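Local coordinates for phosphatidylethanolamine-binding protein, putative (Plasmodium falciparum, PDB 2R77) that belongs to the phosphatidylethanolamine-binding protein family and probably binds phosphatidylethanolamine, with a possible role in regulating protein kinases, at residues M90-Y95 and G170-T175. Numbering follows the deposited sequence.
Sequences MVDPDY and GEKYIT
Y95 and Y173 mark the nearest backbone approach, 8.6 Å from CA to CA, between segment 90-95, where strand residues 90-92 run into a corner at P93 and D94, and the irregular 170-175 loop; side chains make the contact. The Y95 ring comes edge-on over the Y173 ring in a T-shaped pair with the planes at 67°; CE1 of Y95 stands 3.6 Å above the centre of the Y173 ring. K172 lies alongside, running opposite to Y95, and its CE is 3.6 Å from Y95 CD1. With CG anti to the backbone N (chi1 -168°) and the chain extended throughout, the lysine carries its ammonium to D92, where NZ forms a salt bridge of 2.7 Å with OD2 on the anti lone pair. NZ also hydrogen-bonds H108 and the P136 carbonyl, while H145 ND1 shares OD2. D92 OD1 accepts the backbone N of D94 at 2.8 Å from above the carboxylate plane, an Asx turn at the corner, which engages both carboxylate oxygens. Y95 OH donates to a water 2.7 Å away that donates to E171 O and T175 O, tying the hydroxyl to the loop backbone; Y173 points back, its OH bonding P96 O. D92, P93, D94 and P96 form the family's DPDxP signature, and D94 pairs with R146, consistent with the conserved ligand pocket. The loop between strand 148-155 and helix 185-191 is thus tied to the end of strand 84-95, central in the five-stranded antiparallel sheet, with Y106 of neighbouring strand 104-114 touching both Y95 and K172.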
loop_
_atom_site.group_PDB
_atom_site.type_symbol
_atom_site.label_atom_id
_atom_site.label_comp_id
_atom_site.label_asym_id
_atom_site.label_seq_id
_atom_site.Cartn_x
_atom_site.Cartn_y
_atom_site.Cartn_z
ATOM N N MET A 90 -3.083 -0.422 0.307
ATOM C CA MET A 90 -2.313 -1.496 0.942
ATOM C C MET A 90 -2.376 -2.669 0.001
ATOM O O MET A 90 -3.470 -3.075 -0.392
ATOM C CB MET A 90 -2.861 -1.945 2.303
ATOM C CG MET A 90 -1.857 -2.912 2.994
ATOM S SD MET A 90 -2.338 -3.444 4.669
ATOM C CE MET A 90 -3.170 -5.024 4.396
ATOM N N VAL A 91 -1.203 -3.199 -0.355
ATOM C CA VAL A 91 -1.105 -4.297 -1.331
ATOM C C VAL A 91 -0.093 -5.333 -0.905
ATOM O O VAL A 91 0.958 -5.009 -0.328
ATOM C CB VAL A 91 -0.722 -3.835 -2.776
ATOM C CG1 VAL A 91 -1.742 -2.849 -3.332
ATOM C CG2 VAL A 91 0.714 -3.251 -2.821
ATOM N N ASP A 92 -0.434 -6.590 -1.175
ATOM C CA ASP A 92 0.509 -7.704 -1.008
ATOM C C ASP A 92 1.110 -8.014 -2.387
ATOM O O ASP A 92 0.432 -8.522 -3.244
ATOM C CB ASP A 92 -0.245 -8.939 -0.481
ATOM C CG ASP A 92 0.671 -10.131 -0.280
ATOM O OD1 ASP A 92 1.895 -10.029 -0.587
ATOM O OD2 ASP A 92 0.153 -11.166 0.182
ATOM N N PRO A 93 2.388 -7.682 -2.602
ATOM C CA PRO A 93 2.974 -7.909 -3.940
ATOM C C PRO A 93 3.517 -9.344 -4.080
ATOM O O PRO A 93 4.155 -9.667 -5.107
ATOM C CB PRO A 93 4.128 -6.905 -3.971
ATOM C CG PRO A 93 4.618 -6.949 -2.561
ATOM C CD PRO A 93 3.369 -7.080 -1.682
ATOM N N ASP A 94 3.256 -10.181 -3.068
ATOM C CA ASP A 94 3.833 -11.537 -3.000
ATOM C C ASP A 94 2.754 -12.609 -2.988
ATOM O O ASP A 94 2.789 -13.587 -2.213
ATOM C CB ASP A 94 4.799 -11.636 -1.819
ATOM C CG ASP A 94 6.049 -10.798 -2.029
ATOM O OD1 ASP A 94 6.675 -10.930 -3.119
ATOM O OD2 ASP A 94 6.433 -10.027 -1.119
ATOM N N TYR A 95 1.799 -12.428 -3.895
ATOM C CA TYR A 95 0.645 -13.327 -3.947
ATOM C C TYR A 95 0.723 -14.205 -5.202
ATOM O O TYR A 95 0.782 -13.683 -6.311
ATOM C CB TYR A 95 -0.646 -12.521 -3.951
ATOM C CG TYR A 95 -1.844 -13.388 -4.168
ATOM C CD1 TYR A 95 -2.332 -14.189 -3.141
ATOM C CD2 TYR A 95 -2.471 -13.430 -5.405
ATOM C CE1 TYR A 95 -3.454 -15.019 -3.332
ATOM C CE2 TYR A 95 -3.572 -14.261 -5.626
ATOM C CZ TYR A 95 -4.065 -15.052 -4.566
ATOM O OH TYR A 95 -5.169 -15.886 -4.747
ATOM N N GLY A 170 -14.378 -13.038 -4.701
ATOM C CA GLY A 170 -14.251 -14.109 -3.700
ATOM C C GLY A 170 -13.323 -13.753 -2.544
ATOM O O GLY A 170 -13.372 -12.633 -2.035
ATOM N N GLU A 171 -12.509 -14.723 -2.132
ATOM C CA GLU A 171 -11.601 -14.595 -0.977
ATOM C C GLU A 171 -10.188 -14.968 -1.367
ATOM O O GLU A 171 -9.966 -15.947 -2.088
ATOM C CB GLU A 171 -12.041 -15.511 0.175
ATOM C CG GLU A 171 -13.366 -15.107 0.829
ATOM C CD GLU A 171 -13.578 -15.837 2.147
ATOM O OE1 GLU A 171 -14.024 -16.996 2.125
ATOM O OE2 GLU A 171 -13.291 -15.234 3.193
ATOM N N LYS A 172 -9.223 -14.204 -0.847
ATOM C CA LYS A 172 -7.816 -14.412 -1.153
ATOM C C LYS A 172 -7.440 -15.878 -0.919
ATOM O O LYS A 172 -7.716 -16.423 0.162
ATOM C CB LYS A 172 -6.965 -13.471 -0.282
ATOM C CG LYS A 172 -5.483 -13.356 -0.699
ATOM C CD LYS A 172 -4.750 -12.359 0.163
ATOM C CE LYS A 172 -3.276 -12.301 -0.211
ATOM N NZ LYS A 172 -2.520 -11.322 0.638
ATOM N N TYR A 173 -6.788 -16.476 -1.927
ATOM C CA TYR A 173 -6.385 -17.904 -1.949
ATOM C C TYR A 173 -7.515 -18.904 -2.192
ATOM O O TYR A 173 -7.290 -19.949 -2.818
ATOM C CB TYR A 173 -5.621 -18.325 -0.683
ATOM C CG TYR A 173 -4.230 -17.719 -0.542
ATOM C CD1 TYR A 173 -3.131 -18.219 -1.275
ATOM C CD2 TYR A 173 -4.013 -16.635 0.304
ATOM C CE1 TYR A 173 -1.856 -17.653 -1.131
ATOM C CE2 TYR A 173 -2.755 -16.085 0.463
ATOM C CZ TYR A 173 -1.685 -16.584 -0.261
ATOM O OH TYR A 173 -0.453 -16.002 -0.082
ATOM N N ILE A 174 -8.711 -18.602 -1.695
ATOM C CA ILE A 174 -9.826 -19.558 -1.796
ATOM C C ILE A 174 -10.357 -19.652 -3.217
ATOM O O ILE A 174 -10.612 -20.756 -3.729
ATOM C CB ILE A 174 -10.931 -19.245 -0.771
ATOM C CG1 ILE A 174 -10.359 -19.378 0.641
ATOM C CG2 ILE A 174 -12.121 -20.208 -0.949
ATOM C CD1 ILE A 174 -9.764 -20.775 0.955
ATOM N N THR A 175 -10.488 -18.485 -3.838
ATOM C CA THR A 175 -10.948 -18.346 -5.213
ATOM C C THR A 175 -9.790 -17.909 -6.104
ATOM O O THR A 175 -8.956 -17.094 -5.700
ATOM C CB THR A 175 -12.095 -17.327 -5.310
ATOM O OG1 THR A 175 -13.247 -17.833 -4.614
ATOM C CG2 THR A 175 -12.485 -17.074 -6.767
HETATM O O HOH W 1 -7.790 -15.337 -4.303
#